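Local coordinates for DUF4276 family protein (Pyrococcus horikoshii, PDB 2P62) that is of unknown function but belongs to a family grouped with the Toprim-like proteins and forms a dimer whose two subunits are joined by a disulfide, at residues Asp202-Ser205 with Gly206-Glu209; Lys210-Gly213 with Ile214-Arg218; Phe226-Val230 with Asn231-Leu235. All blocks are in the same frame, centred on the assembly; numbering follows the deposited sequence.

Contact 1: residues Asp202-Ser205 with Gly206-Glu209; sequences DCLS and GLYE
Leu204 and Tyr208 meet one turn apart in the opening turn of helix 204-218, a small example of how a helix start can serve a subunit interface and a hydrophobic core together. Cys203, just before this turn, forms a disulfide with Cys203 of the second subunit, and the backbone N of Ser205 is hydrogen-bonded to Asp202 OD1 of that subunit. Within the turn, Tyr208 N donates to Leu204 O over 3.0 Å, while Gly206 N and Leu207 N reach Cys203 O only weakly. The side chain of Tyr208 can be followed outward from its CB, which lies 3.6 Å from Ser205 O. Because CG stands anti to the carbonyl carbon (chi1 -56°), the ring swings back along the preceding turn, and Leu204 O sits over the centre of one face, 3.2 Å above the plane. Farther out, CZ is 3.8 Å from Leu204 CB, and at the tip OH approaches that same Leu204 CB to 3.5 Å and Leu204 CD1 to 3.8 Å. Replacing the tyrosine by an alanine would probably leave Leu204 O without the ring that lies beneath it and open a gap beside Leu204 CB. Helix 186-196 meets Tyr208 through Met190 and Leu204 through His191. On another side of the turn, Glu209 takes its stronger partner from Ser15 of helix 11-23, and a water bonded to Ser205 OG at 2.6 Å makes only a weak bond to Glu209 OE2.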
ATOM      1  N   ASP A 202      -5.887  -1.342   1.882  1.00 27.31           N
ATOM      2  CA  ASP A 202      -5.404  -0.466   0.821  1.00 28.27           C
ATOM      3  C   ASP A 202      -4.466  -1.175  -0.166  1.00 28.84           C
ATOM      4  O   ASP A 202      -4.545  -0.970  -1.384  1.00 26.94           O
ATOM      5  CB  ASP A 202      -4.677   0.731   1.445  1.00 28.26           C
ATOM      6  CG  ASP A 202      -4.078   1.659   0.409  1.00 29.59           C
ATOM      7  OD1 ASP A 202      -4.699   1.843  -0.661  1.00 28.71           O
ATOM      8  OD2 ASP A 202      -2.990   2.223   0.667  1.00 29.48           O
ATOM      9  N   CYS A 203      -3.584  -2.020   0.358  1.00 28.17           N
ATOM     10  CA  CYS A 203      -2.623  -2.693  -0.497  1.00 27.69           C
ATOM     11  C   CYS A 203      -2.855  -4.175  -0.746  1.00 26.34           C
ATOM     12  O   CYS A 203      -3.283  -4.926   0.132  1.00 25.45           O
ATOM     13  CB  CYS A 203      -1.215  -2.476   0.058  1.00 28.72           C
ATOM     14  SG  CYS A 203      -0.858  -0.760   0.566  1.00 33.11           S
ATOM     15  N   LEU A 204      -2.568  -4.579  -1.974  1.00 23.41           N
ATOM     16  CA  LEU A 204      -2.716  -5.963  -2.371  1.00 24.50           C
ATOM     17  C   LEU A 204      -1.726  -6.815  -1.580  1.00 25.81           C
ATOM     18  O   LEU A 204      -1.997  -7.977  -1.279  1.00 26.85           O
ATOM     19  CB  LEU A 204      -2.455  -6.105  -3.871  1.00 23.93           C
ATOM     20  CG  LEU A 204      -3.474  -5.439  -4.799  1.00 22.29           C
ATOM     21  CD1 LEU A 204      -2.955  -5.511  -6.220  1.00 23.20           C
ATOM     22  CD2 LEU A 204      -4.841  -6.118  -4.678  1.00 18.49           C
ATOM     23  N   SER A 205      -0.575  -6.234  -1.246  1.00 24.84           N
ATOM     24  CA  SER A 205       0.431  -6.955  -0.487  1.00 22.89           C
ATOM     25  C   SER A 205      -0.186  -7.452   0.813  1.00 23.27           C
ATOM     26  O   SER A 205       0.107  -8.556   1.262  1.00 22.55           O
ATOM     27  CB  SER A 205       1.629  -6.048  -0.190  1.00 23.71           C
ATOM     28  OG  SER A 205       1.253  -4.908   0.572  1.00 27.70           O
ATOM     29  N   GLY A 206      -1.044  -6.627   1.411  1.00 23.80           N
ATOM     30  CA  GLY A 206      -1.697  -7.011   2.651  1.00 23.79           C
ATOM     31  C   GLY A 206      -2.668  -8.157   2.438  1.00 25.25           C
ATOM     32  O   GLY A 206      -2.893  -8.974   3.332  1.00 26.10           O
ATOM     33  N   LEU A 207      -3.247  -8.217   1.244  1.00 25.41           N
ATOM     34  CA  LEU A 207      -4.194  -9.269   0.901  1.00 25.67           C
ATOM     35  C   LEU A 207      -3.481 -10.620   0.781  1.00 25.14           C
ATOM     36  O   LEU A 207      -4.000 -11.653   1.210  1.00 25.28           O
ATOM     37  CB  LEU A 207      -4.904  -8.926  -0.416  1.00 23.83           C
ATOM     38  CG  LEU A 207      -5.755 -10.032  -1.057  1.00 25.16           C
ATOM     39  CD1 LEU A 207      -6.901 -10.434  -0.119  1.00 20.75           C
ATOM     40  CD2 LEU A 207      -6.286  -9.545  -2.391  1.00 23.42           C
ATOM     41  N   TYR A 208      -2.285 -10.609   0.203  1.00 24.89           N
ATOM     42  CA  TYR A 208      -1.520 -11.842   0.039  1.00 25.44           C
ATOM     43  C   TYR A 208      -1.213 -12.475   1.401  1.00 25.85           C
ATOM     44  O   TYR A 208      -1.376 -13.689   1.578  1.00 26.08           O
ATOM     45  CB  TYR A 208      -0.238 -11.554  -0.758  1.00 22.02           C
ATOM     46  CG  TYR A 208      -0.521 -10.906  -2.101  1.00 20.01           C
ATOM     47  CD1 TYR A 208       0.457 -10.164  -2.761  1.00 20.10           C
ATOM     48  CD2 TYR A 208      -1.792 -10.991  -2.691  1.00 21.58           C
ATOM     49  CE1 TYR A 208       0.178  -9.517  -3.967  1.00 19.42           C
ATOM     50  CE2 TYR A 208      -2.082 -10.345  -3.902  1.00 18.72           C
ATOM     51  CZ  TYR A 208      -1.092  -9.607  -4.528  1.00 19.67           C
ATOM     52  OH  TYR A 208      -1.348  -8.917  -5.692  1.00 17.63           O
ATOM     53  N   GLU A 209      -0.782 -11.647   2.355  1.00 25.69           N
ATOM     54  CA  GLU A 209      -0.478 -12.098   3.718  1.00 28.37           C
ATOM     55  C   GLU A 209      -1.724 -12.698   4.356  1.00 28.55           C
ATOM     56  O   GLU A 209      -1.684 -13.795   4.914  1.00 29.96           O
ATOM     57  CB  GLU A 209      -0.000 -10.929   4.599  1.00 28.73           C
ATOM     58  CG  GLU A 209       1.410 -10.421   4.300  1.00 34.24           C
ATOM     59  CD  GLU A 209       1.851  -9.272   5.210  1.00 35.60           C
ATOM     60  OE1 GLU A 209       1.857  -9.455   6.448  1.00 36.30           O
ATOM     61  OE2 GLU A 209       2.188  -8.189   4.680  1.00 34.81           O
TER
HETATM   62  O   HOH W   1       1.435  -5.239   3.109  1.00 44.87           O

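Contact 2: residues Lys210-Gly213 with Ile214-Arg218; sequences KYIG and IMIHR
Tyr211 and Arg218, two turns apart near the end of helix 204-218, are joined through a water that donates to Tyr211 O at 2.9 Å and accepts from Arg218 NH2 at 2.7 Å. Tyr211 O is thus gripped twice, for it also accepts from Met215 N. Arg218 NH2 is shared in turn: it forms a salt bridge with Asp163 OD1, the atom to which Tyr211 OH is also hydrogen-bonded. Arg218 NH2 comes within 3.5 Å of Tyr211 CE1, which lies at the guanidinium edge and near its plane; ring and guanidinium are turned 43° from each other. Met215 runs alongside Tyr211, its CG anti to the backbone N (chi1 -178°) and the chain bent at chi3, so that CE lies 3.8 Å from Tyr211 OH. The remaining acceptors follow helical practice: Lys210 O takes Ile214 N, Ile212 O takes Ile216 N, and Ile214 O receives both His217 N and Arg218 N as the helix closes. Lys210 and Ile214 lie side by side on an outer surface, whereas Ile212 CG2 meets Ile216 CD1 at 4.2 Å on the side packed against helices 11-23 and 220-229. With one carboxylate oxygen serving both Tyr211 and Arg218, Asp163 probably steadies the guanidinium charge and fixes the tyrosine hydroxyl, tying the last turns of this helix to the loop that carries Asp163.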
ATOM      1  N   LYS A 210      -2.832 -11.970   4.271  1.00 27.64           N
ATOM      2  CA  LYS A 210      -4.084 -12.430   4.848  1.00 28.16           C
ATOM      3  C   LYS A 210      -4.567 -13.721   4.187  1.00 28.08           C
ATOM      4  O   LYS A 210      -4.764 -14.733   4.857  1.00 29.00           O
ATOM      5  CB  LYS A 210      -5.157 -11.351   4.709  1.00 25.91           C
ATOM      6  CG  LYS A 210      -6.451 -11.703   5.403  1.00 27.15           C
ATOM      7  CD  LYS A 210      -7.518 -10.661   5.161  1.00 27.85           C
ATOM      8  CE  LYS A 210      -8.843 -11.086   5.788  1.00 28.67           C
ATOM      9  NZ  LYS A 210      -9.978 -10.301   5.211  1.00 29.95           N
ATOM     10  N   TYR A 211      -4.749 -13.676   2.871  1.00 27.97           N
ATOM     11  CA  TYR A 211      -5.215 -14.826   2.100  1.00 28.34           C
ATOM     12  C   TYR A 211      -4.364 -16.081   2.314  1.00 29.11           C
ATOM     13  O   TYR A 211      -4.892 -17.176   2.535  1.00 28.26           O
ATOM     14  CB  TYR A 211      -5.249 -14.462   0.613  1.00 29.00           C
ATOM     15  CG  TYR A 211      -5.758 -15.561  -0.293  1.00 30.83           C
ATOM     16  CD1 TYR A 211      -6.981 -16.190  -0.047  1.00 29.63           C
ATOM     17  CD2 TYR A 211      -5.028 -15.951  -1.421  1.00 30.25           C
ATOM     18  CE1 TYR A 211      -7.469 -17.182  -0.901  1.00 28.98           C
ATOM     19  CE2 TYR A 211      -5.507 -16.937  -2.280  1.00 30.01           C
ATOM     20  CZ  TYR A 211      -6.730 -17.549  -2.011  1.00 29.09           C
ATOM     21  OH  TYR A 211      -7.200 -18.528  -2.852  1.00 28.17           O
ATOM     22  N   ILE A 212      -3.048 -15.935   2.263  1.00 28.39           N
ATOM     23  CA  ILE A 212      -2.193 -17.096   2.452  1.00 28.02           C
ATOM     24  C   ILE A 212      -2.163 -17.519   3.916  1.00 28.53           C
ATOM     25  O   ILE A 212      -2.212 -18.708   4.228  1.00 28.32           O
ATOM     26  CB  ILE A 212      -0.768 -16.809   1.948  1.00 28.05           C
ATOM     27  CG1 ILE A 212      -0.815 -16.576   0.432  1.00 27.04           C
ATOM     28  CG2 ILE A 212       0.171 -17.960   2.326  1.00 25.94           C
ATOM     29  CD1 ILE A 212       0.535 -16.355  -0.221  1.00 26.29           C
ATOM     30  N   GLY A 213      -2.099 -16.535   4.808  1.00 30.28           N
ATOM     31  CA  GLY A 213      -2.064 -16.818   6.233  1.00 30.12           C
ATOM     32  C   GLY A 213      -3.266 -17.611   6.700  1.00 31.92           C
ATOM     33  O   GLY A 213      -3.155 -18.502   7.540  1.00 33.65           O
ATOM     34  N   ILE A 214      -4.429 -17.284   6.160  1.00 32.17           N
ATOM     35  CA  ILE A 214      -5.634 -17.997   6.529  1.00 33.86           C
ATOM     36  C   ILE A 214      -5.648 -19.402   5.916  1.00 34.84           C
ATOM     37  O   ILE A 214      -6.032 -20.361   6.584  1.00 36.49           O
ATOM     38  CB  ILE A 214      -6.875 -17.203   6.094  1.00 33.93           C
ATOM     39  CG1 ILE A 214      -6.996 -15.944   6.959  1.00 34.21           C
ATOM     40  CG2 ILE A 214      -8.117 -18.066   6.204  1.00 33.49           C
ATOM     41  CD1 ILE A 214      -8.124 -15.010   6.546  1.00 36.86           C
ATOM     42  N   MET A 215      -5.221 -19.519   4.657  1.00 34.87           N
ATOM     43  CA  MET A 215      -5.189 -20.808   3.963  1.00 36.33           C
ATOM     44  C   MET A 215      -4.362 -21.806   4.746  1.00 38.28           C
ATOM     45  O   MET A 215      -4.714 -22.978   4.845  1.00 38.42           O
ATOM     46  CB  MET A 215      -4.594 -20.671   2.553  1.00 35.59           C
ATOM     47  CG  MET A 215      -4.583 -21.990   1.762  1.00 34.31           C
ATOM     48  SD  MET A 215      -4.179 -21.814   0.008  1.00 28.22           S
ATOM     49  CE  MET A 215      -5.755 -21.185  -0.559  1.00 32.46           C
ATOM     50  N   ILE A 216      -3.252 -21.332   5.298  1.00 40.64           N
ATOM     51  CA  ILE A 216      -2.372 -22.184   6.075  1.00 41.90           C
ATOM     52  C   ILE A 216      -3.150 -22.819   7.221  1.00 43.82           C
ATOM     53  O   ILE A 216      -2.809 -23.903   7.691  1.00 44.99           O
ATOM     54  CB  ILE A 216      -1.183 -21.371   6.616  1.00 39.76           C
ATOM     55  CG1 ILE A 216      -0.339 -20.882   5.438  1.00 40.38           C
ATOM     56  CG2 ILE A 216      -0.344 -22.217   7.551  1.00 39.00           C
ATOM     57  CD1 ILE A 216       0.911 -20.146   5.840  1.00 41.23           C
ATOM     58  N   HIS A 217      -4.213 -22.145   7.645  1.00 45.36           N
ATOM     59  CA  HIS A 217      -5.053 -22.636   8.722  1.00 48.40           C
ATOM     60  C   HIS A 217      -6.258 -23.452   8.252  1.00 48.71           C
ATOM     61  O   HIS A 217      -6.615 -24.431   8.898  1.00 49.52           O
ATOM     62  CB  HIS A 217      -5.529 -21.468   9.588  1.00 51.42           C
ATOM     63  CG  HIS A 217      -4.497 -20.971  10.555  1.00 55.27           C
ATOM     64  ND1 HIS A 217      -4.477 -19.674  11.022  1.00 55.68           N
ATOM     65  CD2 HIS A 217      -3.465 -21.605  11.162  1.00 56.84           C
ATOM     66  CE1 HIS A 217      -3.476 -19.530  11.874  1.00 56.74           C
ATOM     67  NE2 HIS A 217      -2.846 -20.686  11.976  1.00 57.58           N
ATOM     68  N   ARG A 218      -6.883 -23.072   7.138  1.00 48.78           N
ATOM     69  CA  ARG A 218      -8.054 -23.814   6.662  1.00 48.11           C
ATOM     70  C   ARG A 218      -7.748 -24.974   5.726  1.00 47.49           C
ATOM     71  O   ARG A 218      -8.465 -25.979   5.733  1.00 47.13           O
ATOM     72  CB  ARG A 218      -9.068 -22.880   5.982  1.00 48.55           C
ATOM     73  CG  ARG A 218      -8.607 -22.235   4.680  1.00 49.33           C
ATOM     74  CD  ARG A 218      -9.742 -21.426   4.044  1.00 48.93           C
ATOM     75  NE  ARG A 218      -9.278 -20.519   2.993  1.00 47.98           N
ATOM     76  CZ  ARG A 218      -9.051 -20.866   1.728  1.00 46.76           C
ATOM     77  NH1 ARG A 218      -9.249 -22.114   1.327  1.00 45.83           N
ATOM     78  NH2 ARG A 218      -8.611 -19.959   0.865  1.00 45.53           N
TER
HETATM   79  O   HOH W   2      -7.632 -18.031   2.560  1.00 37.28           O

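Contact 3: residues Phe226-Val230 with Asn231-Leu235; sequences FLSEV and NLLPL
A Schellman motif ends helix 220-229, and around it Leu227 packs against Leu232 and Leu233 as the chain turns toward helix 233-239. Asn231 is the residue that leaves the helix, its backbone bent to a positive phi of 61°. Asn231 N donates to Ser228 O at 3.0 Å, approaching from above the carbonyl plane, and Leu232 N donates to Leu227 O at 2.7 Å, almost head-on. These are the two bonds that define the motif. Leu227 O accepts a further bond from Leu233 N at 3.2 Å, again from above the carbonyl plane, so one carbonyl of the last turn holds two successive N-H groups of the exit.

The side chains close over this backbone framework. With CG of Leu227 anti to its carbonyl carbon (chi1 -69°), the two branches reach different partners: CD2 lies 3.8 Å from Leu232 CD1, the two side chains crossing at a slant, while CD1 lies 3.9 Å from Leu233 CD1. Leu233 crosses Leu227 at about a right angle and brings that CD1 to 3.6 Å from Leu227 CB; its other methyl, CD2, rests 3.9 Å from Ser228 CB. Beyond the turn, Leu227 and Leu232 pack on helix 11-23 through Leu20 and Phe16 respectively, and Leu232 also reaches Tyr134 and Met136 of strand 129-136. Tyr134 OH is hydrogen-bonded to Asn231 O, which fastens the turn to the sheet. Apolar contact between the residue three before the C-cap Val230 and the second one after it, here Leu227 with Leu232, is the hydrophobic pairing that characteristically accompanies a Schellman motif.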
ATOM      1  N   PHE A 226       0.243 -26.210  -3.997  1.00 34.70           N
ATOM      2  CA  PHE A 226       0.436 -25.073  -4.873  1.00 33.47           C
ATOM      3  C   PHE A 226       1.929 -24.768  -4.982  1.00 33.60           C
ATOM      4  O   PHE A 226       2.470 -24.684  -6.085  1.00 33.33           O
ATOM      5  CB  PHE A 226      -0.345 -23.863  -4.336  1.00 30.86           C
ATOM      6  CG  PHE A 226       0.234 -22.530  -4.732  1.00 30.10           C
ATOM      7  CD1 PHE A 226       0.941 -21.764  -3.805  1.00 30.51           C
ATOM      8  CD2 PHE A 226       0.103 -22.055  -6.035  1.00 28.49           C
ATOM      9  CE1 PHE A 226       1.509 -20.547  -4.168  1.00 30.03           C
ATOM     10  CE2 PHE A 226       0.666 -20.839  -6.412  1.00 28.45           C
ATOM     11  CZ  PHE A 226       1.371 -20.082  -5.480  1.00 29.32           C
ATOM     12  N   LEU A 227       2.591 -24.626  -3.833  1.00 34.54           N
ATOM     13  CA  LEU A 227       4.029 -24.325  -3.784  1.00 35.14           C
ATOM     14  C   LEU A 227       4.866 -25.342  -4.556  1.00 36.95           C
ATOM     15  O   LEU A 227       5.922 -25.010  -5.110  1.00 36.48           O
ATOM     16  CB  LEU A 227       4.520 -24.287  -2.329  1.00 30.74           C
ATOM     17  CG  LEU A 227       4.039 -23.145  -1.428  1.00 29.85           C
ATOM     18  CD1 LEU A 227       4.522 -23.382   0.003  1.00 26.53           C
ATOM     19  CD2 LEU A 227       4.554 -21.810  -1.965  1.00 27.19           C
ATOM     20  N   SER A 228       4.396 -26.586  -4.575  1.00 37.77           N
ATOM     21  CA  SER A 228       5.090 -27.659  -5.272  1.00 39.92           C
ATOM     22  C   SER A 228       4.861 -27.592  -6.791  1.00 40.25           C
ATOM     23  O   SER A 228       5.814 -27.667  -7.568  1.00 41.40           O
ATOM     24  CB  SER A 228       4.636 -29.018  -4.717  1.00 40.27           C
ATOM     25  OG  SER A 228       5.365 -30.087  -5.302  1.00 41.87           O
ATOM     26  N   GLU A 229       3.608 -27.429  -7.213  1.00 41.21           N
ATOM     27  CA  GLU A 229       3.296 -27.364  -8.644  1.00 42.17           C
ATOM     28  C   GLU A 229       3.897 -26.140  -9.336  1.00 42.76           C
ATOM     29  O   GLU A 229       4.124 -26.156 -10.547  1.00 42.64           O
ATOM     30  CB  GLU A 229       1.777 -27.373  -8.879  1.00 42.13           C
ATOM     31  CG  GLU A 229       1.044 -28.480  -8.150  1.00 44.47           C
ATOM     32  CD  GLU A 229      -0.402 -28.650  -8.592  1.00 46.78           C
ATOM     33  OE1 GLU A 229      -1.049 -27.651  -8.975  1.00 47.35           O
ATOM     34  OE2 GLU A 229      -0.900 -29.796  -8.532  1.00 47.86           O
ATOM     35  N   VAL A 230       4.144 -25.077  -8.575  1.00 42.09           N
ATOM     36  CA  VAL A 230       4.721 -23.862  -9.147  1.00 41.79           C
ATOM     37  C   VAL A 230       6.232 -23.883  -8.968  1.00 40.27           C
ATOM     38  O   VAL A 230       6.945 -22.986  -9.416  1.00 39.23           O
ATOM     39  CB  VAL A 230       4.152 -22.599  -8.471  1.00 42.53           C
ATOM     40  CG1 VAL A 230       4.757 -21.358  -9.094  1.00 46.81           C
ATOM     41  CG2 VAL A 230       2.646 -22.564  -8.625  1.00 43.45           C
ATOM     42  N   ASN A 231       6.707 -24.932  -8.311  1.00 40.64           N
ATOM     43  CA  ASN A 231       8.123 -25.126  -8.037  1.00 41.66           C
ATOM     44  C   ASN A 231       8.723 -24.010  -7.179  1.00 40.16           C
ATOM     45  O   ASN A 231       9.690 -23.359  -7.571  1.00 40.20           O
ATOM     46  CB  ASN A 231       8.911 -25.273  -9.346  1.00 44.82           C
ATOM     47  CG  ASN A 231      10.075 -26.256  -9.217  1.00 48.96           C
ATOM     48  OD1 ASN A 231       9.889 -27.417  -8.819  1.00 47.53           O
ATOM     49  ND2 ASN A 231      11.279 -25.795  -9.551  1.00 49.98           N
ATOM     50  N   LEU A 232       8.126 -23.797  -6.007  1.00 37.49           N
ATOM     51  CA  LEU A 232       8.593 -22.800  -5.049  1.00 34.75           C
ATOM     52  C   LEU A 232       9.172 -23.515  -3.835  1.00 32.16           C
ATOM     53  O   LEU A 232       9.954 -22.949  -3.079  1.00 31.64           O
ATOM     54  CB  LEU A 232       7.446 -21.885  -4.597  1.00 34.03           C
ATOM     55  CG  LEU A 232       7.248 -20.578  -5.365  1.00 33.06           C
ATOM     56  CD1 LEU A 232       6.015 -19.870  -4.851  1.00 30.89           C
ATOM     57  CD2 LEU A 232       8.487 -19.686  -5.202  1.00 32.14           C
ATOM     58  N   LEU A 233       8.800 -24.773  -3.661  1.00 31.99           N
ATOM     59  CA  LEU A 233       9.274 -25.548  -2.517  1.00 33.29           C
ATOM     60  C   LEU A 233      10.797 -25.664  -2.412  1.00 32.73           C
ATOM     61  O   LEU A 233      11.379 -25.382  -1.364  1.00 32.14           O
ATOM     62  CB  LEU A 233       8.637 -26.935  -2.545  1.00 31.61           C
ATOM     63  CG  LEU A 233       7.875 -27.359  -1.290  1.00 34.31           C
ATOM     64  CD1 LEU A 233       7.076 -26.191  -0.708  1.00 31.12           C
ATOM     65  CD2 LEU A 233       6.965 -28.520  -1.652  1.00 30.84           C
ATOM     66  N   PRO A 234      11.462 -26.087  -3.493  1.00 32.23           N
ATOM     67  CA  PRO A 234      12.922 -26.216  -3.447  1.00 32.17           C
ATOM     68  C   PRO A 234      13.648 -24.914  -3.107  1.00 30.75           C
ATOM     69  O   PRO A 234      14.698 -24.936  -2.472  1.00 32.74           O
ATOM     70  CB  PRO A 234      13.270 -26.779  -4.834  1.00 31.27           C
ATOM     71  CG  PRO A 234      12.102 -26.367  -5.688  1.00 36.50           C
ATOM     72  CD  PRO A 234      10.927 -26.551  -4.781  1.00 31.69           C
ATOM     73  N   LEU A 235      13.084 -23.785  -3.519  1.00 29.05           N
ATOM     74  CA  LEU A 235      13.681 -22.480  -3.225  1.00 27.72           C
ATOM     75  C   LEU A 235      13.501 -22.149  -1.734  1.00 28.21           C
ATOM     76  O   LEU A 235      14.434 -21.710  -1.053  1.00 26.66           O
ATOM     77  CB  LEU A 235      13.008 -21.383  -4.061  1.00 25.81           C
ATOM     78  CG  LEU A 235      13.365 -19.940  -3.665  1.00 25.75           C
ATOM     79  CD1 LEU A 235      14.768 -19.604  -4.177  1.00 23.80           C
ATOM     80  CD2 LEU A 235      12.350 -18.967  -4.238  1.00 23.86           C
TER

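The three contacts follow one another along the C-terminal helices. Contacts 1 and 2 are successive parts of helix 204-218, their centres about 13 Å apart, running from the disulfide-linked interface to the helix end. Contact 3 lies at the far end of the next helix, its centre about 17 Å from that of contact 2 and about 21 Å from that of contact 1; its nearest atoms stay about 6 Å and 9 Å away, respectively. Helix 11-23 connects them indirectly: Ser15 serves contact 1, while Phe16 and Leu20 pack against both contacts 2 and 3. Leu159 likewise touches Tyr211, Met215 and Phe226. Only contact 1 meets the second subunit.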